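Local coordinates for protein TBC1 domain family member 22A (Homo sapiens, PDB 2QFZ) that may act as a GTPase-activating protein for Rab-family GTPases, through the all-helical TBC domain contained in this C-terminal piece of the protein, at residues H279-L282 and Y283-A287; H101-T104 and Y105-H109; L153-P156 and F157-F161. All coordinates share one frame; numbering follows the deposited sequence.

Interaction 1 (H279-L282 and Y283-A287)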
# COMPACT_ATOMS: atom_id res chain seq x y z
N HIS A 279 8.24 2.20 -8.65
CA HIS A 279 9.67 2.44 -8.81
C HIS A 279 10.30 2.81 -7.46
O HIS A 279 11.20 2.12 -6.99
CB HIS A 279 9.86 3.57 -9.85
CG HIS A 279 11.28 3.99 -10.08
ND1 HIS A 279 11.71 5.29 -9.88
CD2 HIS A 279 12.36 3.30 -10.55
CE1 HIS A 279 12.99 5.38 -10.19
NE2 HIS A 279 13.41 4.19 -10.60
N PHE A 280 9.79 3.86 -6.81
CA PHE A 280 10.33 4.24 -5.49
C PHE A 280 10.32 3.08 -4.47
O PHE A 280 11.24 2.97 -3.69
CB PHE A 280 9.64 5.46 -4.90
CG PHE A 280 10.42 6.12 -3.80
CD1 PHE A 280 11.77 6.46 -3.99
CD2 PHE A 280 9.83 6.40 -2.58
CE1 PHE A 280 12.51 7.05 -2.97
CE2 PHE A 280 10.56 7.03 -1.56
CZ PHE A 280 11.89 7.36 -1.77
N HIS A 281 9.28 2.25 -4.51
CA HIS A 281 9.19 1.05 -3.67
C HIS A 281 10.44 0.20 -3.66
O HIS A 281 10.85 -0.31 -2.61
CB HIS A 281 7.95 0.18 -4.03
CG HIS A 281 7.76 -1.00 -3.13
ND1 HIS A 281 7.49 -0.88 -1.80
CD2 HIS A 281 7.83 -2.34 -3.38
CE1 HIS A 281 7.45 -2.07 -1.23
NE2 HIS A 281 7.64 -2.98 -2.17
N LEU A 282 11.06 0.00 -4.83
CA LEU A 282 12.33 -0.72 -4.92
C LEU A 282 13.40 -0.19 -3.96
O LEU A 282 14.05 -0.95 -3.29
CB LEU A 282 12.89 -0.65 -6.34
CG LEU A 282 12.09 -1.22 -7.51
CD1 LEU A 282 13.06 -1.64 -8.60
CD2 LEU A 282 11.22 -2.39 -7.09
N TYR A 283 13.56 1.13 -3.92
CA TYR A 283 14.57 1.79 -3.09
C TYR A 283 14.24 1.71 -1.63
O TYR A 283 15.14 1.70 -0.84
CB TYR A 283 14.72 3.26 -3.49
CG TYR A 283 15.21 3.36 -4.88
CD1 TYR A 283 16.57 3.22 -5.19
CD2 TYR A 283 14.33 3.55 -5.92
CE1 TYR A 283 17.03 3.27 -6.54
CE2 TYR A 283 14.77 3.61 -7.25
CZ TYR A 283 16.11 3.47 -7.54
OH TYR A 283 16.52 3.57 -8.84
N VAL A 284 12.94 1.71 -1.29
CA VAL A 284 12.50 1.50 0.09
C VAL A 284 12.86 0.07 0.53
O VAL A 284 13.30 -0.16 1.68
CB VAL A 284 10.97 1.83 0.28
CG1 VAL A 284 10.49 1.44 1.70
CG2 VAL A 284 10.71 3.30 -0.00
N CYS A 285 12.67 -0.89 -0.38
CA CYS A 285 13.04 -2.27 -0.09
C CYS A 285 14.57 -2.42 0.17
O CYS A 285 14.99 -3.15 1.06
CB CYS A 285 12.57 -3.22 -1.20
SG CYS A 285 10.76 -3.61 -1.12
N ALA A 286 15.37 -1.73 -0.62
CA ALA A 286 16.83 -1.74 -0.49
C ALA A 286 17.27 -1.14 0.84
O ALA A 286 18.10 -1.74 1.55
CB ALA A 286 17.47 -1.01 -1.68
N ALA A 287 16.68 0.00 1.20
CA ALA A 287 16.89 0.62 2.52
C ALA A 287 16.39 -0.23 3.70
O ALA A 287 17.00 -0.28 4.78
CB ALA A 287 16.30 2.03 2.55
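Tyr-283 turns the edge of its ring toward the face of the His-279 imidazole, one turn earlier on helix 276-291. The pair is T-shaped, with centroids 5.3 Å apart and planes at 83°; Tyr-283 CE2 sits over the rim of the imidazole, 3.7 Å from His-279 NE2. His-279 reaches this place because its CG is anti to the backbone N (chi1 177°), while the tyrosine ring leans back along the helix with CG beside its own N (chi1 -63°). Both residues are partly exposed, and this is the looser side of the turn.

The buried side is closer packed. Cys-285 SG lies over the face of the His-281 ring, 3.8 Å from its centroid, a sulfur-aromatic contact with SG 3.4 Å from His-281 NE2. The two imidazole nitrogens of His-281 are hydrogen-bonded elsewhere, ND1 to the hydroxyl of Tyr-270 and NE2 to the carbonyl of Trp-249. Also on the buried side, Phe-280 CE2 meets Val-284 CG2 at 4.0 Å, the two side chains crossing at about a right angle against helix 260-270. Cys-285 N to His-281 O (2.9 Å) and Val-284 N to Phe-280 O (3.2 Å) run beneath the two buried pairs, whereas Tyr-283 N makes only a weak bond, to Phe-280 O. With both ring nitrogens engaged, the His-281 imidazole is probably held in rotation with its face kept toward the sulfur, and this buried polar ring ties helix 276-291 to its neighbours.

Interaction 2 (H101-T104 and Y105-H109); sequences HQDT and YRQIH
Tyr-105 N bonds to His-101 O, 3.0 Å away, near the start of the alpha-helix 102-111, and regular i to i+4 bonds follow it. Arg-106 N goes to Gln-102 O, also at 3.0 Å, and Ile-108 N to Thr-104 O at 3.2 Å. Between these two, Gln-107 N bonds to Asp-103 O at 3.2 Å.

Side-chain polar groups add less on this surface helix of the TBC domain. The carboxylate of Asp-103 and the amide of Gln-107 approach with their planes 26° apart, but Asp-103 OD2 and Gln-107 NE2 remain 3.7 Å from each other, a proximity and not a hydrogen bond. Asp-103 swings toward the amide with CG anti to its backbone N (chi1 -175°). The phenol of Tyr-105 finds its partner outside the turn: its OH is hydrogen-bonded to the carboxylate of Glu-131 on helix 124-140. Thr-104 and Ile-108 face that helix too and also touch Tyr-146. They run side by side in the same direction, and the methyl Thr-104 CG2 meets Ile-108 CD1 at 3.9 Å.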
# COMPACT_ATOMS: atom_id res chain seq x y z
N HIS A 101 -16.21 -18.06 -11.66
CA HIS A 101 -16.23 -17.05 -10.58
C HIS A 101 -16.42 -17.67 -9.19
O HIS A 101 -16.09 -17.03 -8.18
CB HIS A 101 -17.33 -16.02 -10.83
CG HIS A 101 -17.14 -15.25 -12.09
ND1 HIS A 101 -15.94 -14.64 -12.42
CD2 HIS A 101 -17.99 -15.00 -13.12
CE1 HIS A 101 -16.06 -14.05 -13.59
NE2 HIS A 101 -17.29 -14.24 -14.04
N GLN A 102 -16.95 -18.90 -9.15
CA GLN A 102 -17.12 -19.62 -7.88
C GLN A 102 -15.76 -19.85 -7.21
O GLN A 102 -15.62 -19.70 -5.98
CB GLN A 102 -17.81 -20.97 -8.12
CG GLN A 102 -19.29 -20.87 -8.51
CD GLN A 102 -19.95 -22.25 -8.64
OE1 GLN A 102 -19.30 -23.30 -8.46
NE2 GLN A 102 -21.25 -22.26 -8.95
N ASP A 103 -14.78 -20.23 -8.02
CA ASP A 103 -13.42 -20.49 -7.55
C ASP A 103 -12.68 -19.21 -7.13
O ASP A 103 -11.86 -19.24 -6.21
CB ASP A 103 -12.63 -21.22 -8.65
CG ASP A 103 -11.26 -21.63 -8.18
OD1 ASP A 103 -11.17 -22.30 -7.13
OD2 ASP A 103 -10.26 -21.26 -8.85
N THR A 104 -12.97 -18.10 -7.79
CA THR A 104 -12.48 -16.79 -7.35
C THR A 104 -13.03 -16.44 -5.97
O THR A 104 -12.28 -15.99 -5.08
CB THR A 104 -12.83 -15.68 -8.37
OG1 THR A 104 -12.23 -15.99 -9.63
CG2 THR A 104 -12.32 -14.34 -7.91
N TYR A 105 -14.34 -16.65 -5.76
CA TYR A 105 -14.93 -16.29 -4.47
C TYR A 105 -14.43 -17.18 -3.31
O TYR A 105 -14.26 -16.70 -2.18
CB TYR A 105 -16.47 -16.27 -4.49
CG TYR A 105 -17.02 -15.96 -3.12
CD1 TYR A 105 -16.80 -14.71 -2.53
CD2 TYR A 105 -17.68 -16.92 -2.37
CE1 TYR A 105 -17.26 -14.41 -1.23
CE2 TYR A 105 -18.16 -16.63 -1.07
CZ TYR A 105 -17.94 -15.39 -0.51
OH TYR A 105 -18.41 -15.11 0.78
N ARG A 106 -14.20 -18.47 -3.60
CA ARG A 106 -13.73 -19.40 -2.56
C ARG A 106 -12.33 -19.03 -2.11
O ARG A 106 -12.06 -19.02 -0.90
CB ARG A 106 -13.75 -20.87 -3.01
CG ARG A 106 -13.52 -21.86 -1.83
CD ARG A 106 -13.39 -23.33 -2.27
NE ARG A 106 -13.35 -24.23 -1.10
CZ ARG A 106 -12.23 -24.71 -0.54
NH1 ARG A 106 -11.03 -24.41 -1.02
NH2 ARG A 106 -12.32 -25.50 0.53
N GLN A 107 -11.44 -18.72 -3.07
CA GLN A 107 -10.11 -18.21 -2.70
C GLN A 107 -10.20 -16.96 -1.79
O GLN A 107 -9.49 -16.87 -0.76
CB GLN A 107 -9.29 -17.91 -3.96
CG GLN A 107 -8.74 -19.17 -4.68
CD GLN A 107 -7.78 -18.81 -5.80
OE1 GLN A 107 -6.58 -18.63 -5.58
NE2 GLN A 107 -8.32 -18.68 -7.02
N ILE A 108 -11.09 -16.02 -2.13
CA ILE A 108 -11.23 -14.77 -1.36
C ILE A 108 -11.82 -15.05 0.04
O ILE A 108 -11.39 -14.44 1.02
CB ILE A 108 -12.07 -13.69 -2.11
CG1 ILE A 108 -11.36 -13.25 -3.39
CG2 ILE A 108 -12.41 -12.49 -1.18
CD1 ILE A 108 -12.29 -12.61 -4.47
N HIS A 109 -12.76 -15.99 0.11
CA HIS A 109 -13.42 -16.37 1.40
C HIS A 109 -12.46 -17.04 2.37
O HIS A 109 -12.66 -16.97 3.58
CB HIS A 109 -14.60 -17.33 1.13
CG HIS A 109 -15.65 -17.34 2.21
ND1 HIS A 109 -15.38 -17.04 3.53
CD2 HIS A 109 -16.98 -17.62 2.16
CE1 HIS A 109 -16.49 -17.14 4.24
NE2 HIS A 109 -17.48 -17.49 3.43

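Interaction 3 (L153-P156 and F157-F161)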
# COMPACT_ATOMS: atom_id res chain seq x y z
N LEU A 153 -3.78 -4.75 0.06
CA LEU A 153 -3.79 -3.39 -0.48
C LEU A 153 -5.13 -2.67 -0.28
O LEU A 153 -5.20 -1.45 -0.41
CB LEU A 153 -3.35 -3.40 -1.95
CG LEU A 153 -2.07 -4.18 -2.25
CD1 LEU A 153 -1.74 -4.06 -3.69
CD2 LEU A 153 -0.90 -3.80 -1.42
N VAL A 154 -6.19 -3.41 0.09
CA VAL A 154 -7.48 -2.80 0.43
C VAL A 154 -7.39 -2.03 1.76
O VAL A 154 -7.99 -0.98 1.91
CB VAL A 154 -8.63 -3.88 0.57
CG1 VAL A 154 -9.98 -3.21 0.99
CG2 VAL A 154 -8.81 -4.69 -0.71
N THR A 155 -6.66 -2.59 2.72
CA THR A 155 -6.72 -2.12 4.13
C THR A 155 -6.33 -0.66 4.39
O THR A 155 -7.00 0.04 5.12
CB THR A 155 -5.91 -3.08 5.06
OG1 THR A 155 -6.27 -4.44 4.75
CG2 THR A 155 -6.14 -2.79 6.55
N PRO A 156 -5.21 -0.17 3.80
CA PRO A 156 -4.91 1.22 4.08
C PRO A 156 -5.94 2.24 3.55
O PRO A 156 -6.27 3.19 4.24
CB PRO A 156 -3.54 1.39 3.42
CG PRO A 156 -3.02 -0.01 3.34
CD PRO A 156 -4.16 -0.79 2.99
N PHE A 157 -6.45 2.04 2.35
CA PHE A 157 -7.50 2.93 1.85
C PHE A 157 -8.75 2.90 2.78
O PHE A 157 -9.29 3.92 3.17
CB PHE A 157 -7.84 2.55 0.41
CG PHE A 157 -6.72 2.76 -0.55
CD1 PHE A 157 -6.31 4.04 -0.86
CD2 PHE A 157 -6.06 1.71 -1.13
CE1 PHE A 157 -5.27 4.28 -1.76
CE2 PHE A 157 -5.01 1.93 -2.04
CZ PHE A 157 -4.64 3.22 -2.36
N PHE A 158 -9.14 1.72 3.20
CA PHE A 158 -10.39 1.56 3.92
C PHE A 158 -10.25 2.20 5.30
O PHE A 158 -11.13 2.93 5.74
CB PHE A 158 -10.79 0.08 4.02
CG PHE A 158 -12.01 -0.16 4.88
CD1 PHE A 158 -13.30 -0.06 4.34
CD2 PHE A 158 -11.86 -0.43 6.24
CE1 PHE A 158 -14.45 -0.26 5.16
CE2 PHE A 158 -12.97 -0.61 7.08
CZ PHE A 158 -14.27 -0.54 6.54
N VAL A 159 -9.12 1.93 5.97
CA VAL A 159 -8.90 2.46 7.31
C VAL A 159 -8.76 3.98 7.27
O VAL A 159 -9.38 4.67 8.05
CB VAL A 159 -7.68 1.77 8.00
CG1 VAL A 159 -7.20 2.59 9.17
CG2 VAL A 159 -8.06 0.34 8.40
N VAL A 160 -8.00 4.50 6.32
CA VAL A 160 -7.86 5.95 6.17
C VAL A 160 -9.24 6.59 5.95
O VAL A 160 -9.61 7.54 6.67
CB VAL A 160 -6.81 6.31 5.06
CG1 VAL A 160 -6.90 7.76 4.58
CG2 VAL A 160 -5.40 6.02 5.57
N PHE A 161 -10.01 6.05 4.99
CA PHE A 161 -11.30 6.63 4.64
C PHE A 161 -12.38 6.43 5.72
O PHE A 161 -13.12 7.35 5.99
CB PHE A 161 -11.81 6.14 3.27
CG PHE A 161 -10.89 6.41 2.12
CD1 PHE A 161 -9.96 7.45 2.15
CD2 PHE A 161 -10.98 5.64 0.97
CE1 PHE A 161 -9.11 7.68 1.05
CE2 PHE A 161 -10.13 5.88 -0.13
CZ PHE A 161 -9.20 6.93 -0.08
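The Phe-157 ring receives two carbonyl oxygens of the preceding turn, Leu-153 O and Val-154 O, at its edge and near its plane. The closer is Leu-153 O, 3.4 Å from Phe-157 CD2, so the electron-poor rim of the ring, not a pi face, meets the oxygen. A first torsion of -65° brings this about, folding CG back beside the backbone N. Pro-156 C lies obliquely to the same ring, and the ring of Trp-267 also meets it, planes at about 55°. The Phe-158 ring leads away from the turn and forms an edge-to-face pair with Phe-130 of helix 124-140.

Pro-156 lacks an N-H to give to the turn before it, and the helix is kinked there. Its carbonyl still accepts Val-160 N at 3.0 Å, while Val-160 CG2 crowds that oxygen at 3.2 Å. Thr-155 and Val-159 lie alongside each other, pointing the same way, their CG2 methyls 4.1 Å apart. Phe-158 N to Val-154 O (3.2 Å) and Val-159 N to Thr-155 O (3.0 Å) carry the helix across the proline. Aliphatic and aromatic side chains pack against helices 124-140, 181-200 and 260-270: a proline-kinked, buried core helix of the all-helical TBC fold.

In the fold
All three are local i to i+4 contacts, each within one helix of the TBC domain, and none touches another. Interaction 3 lies nearest the middle of the chain, its centre 9 Å from the chain's centre, against 13 Å for interaction 1 and 23 Å for interaction 2. Interactions 1 and 2 fall on opposite sides of that centre, 32 Å apart between centres. Interaction 3 comes to about 9 Å of each, nearest atoms. Shared neighbours lie in the gaps: helix 260-270 packs on interactions 1 and 3, whereas helix 124-140 meets interactions 2 and 3. Segment 153-161 thus shares a packing neighbour with each of the other two.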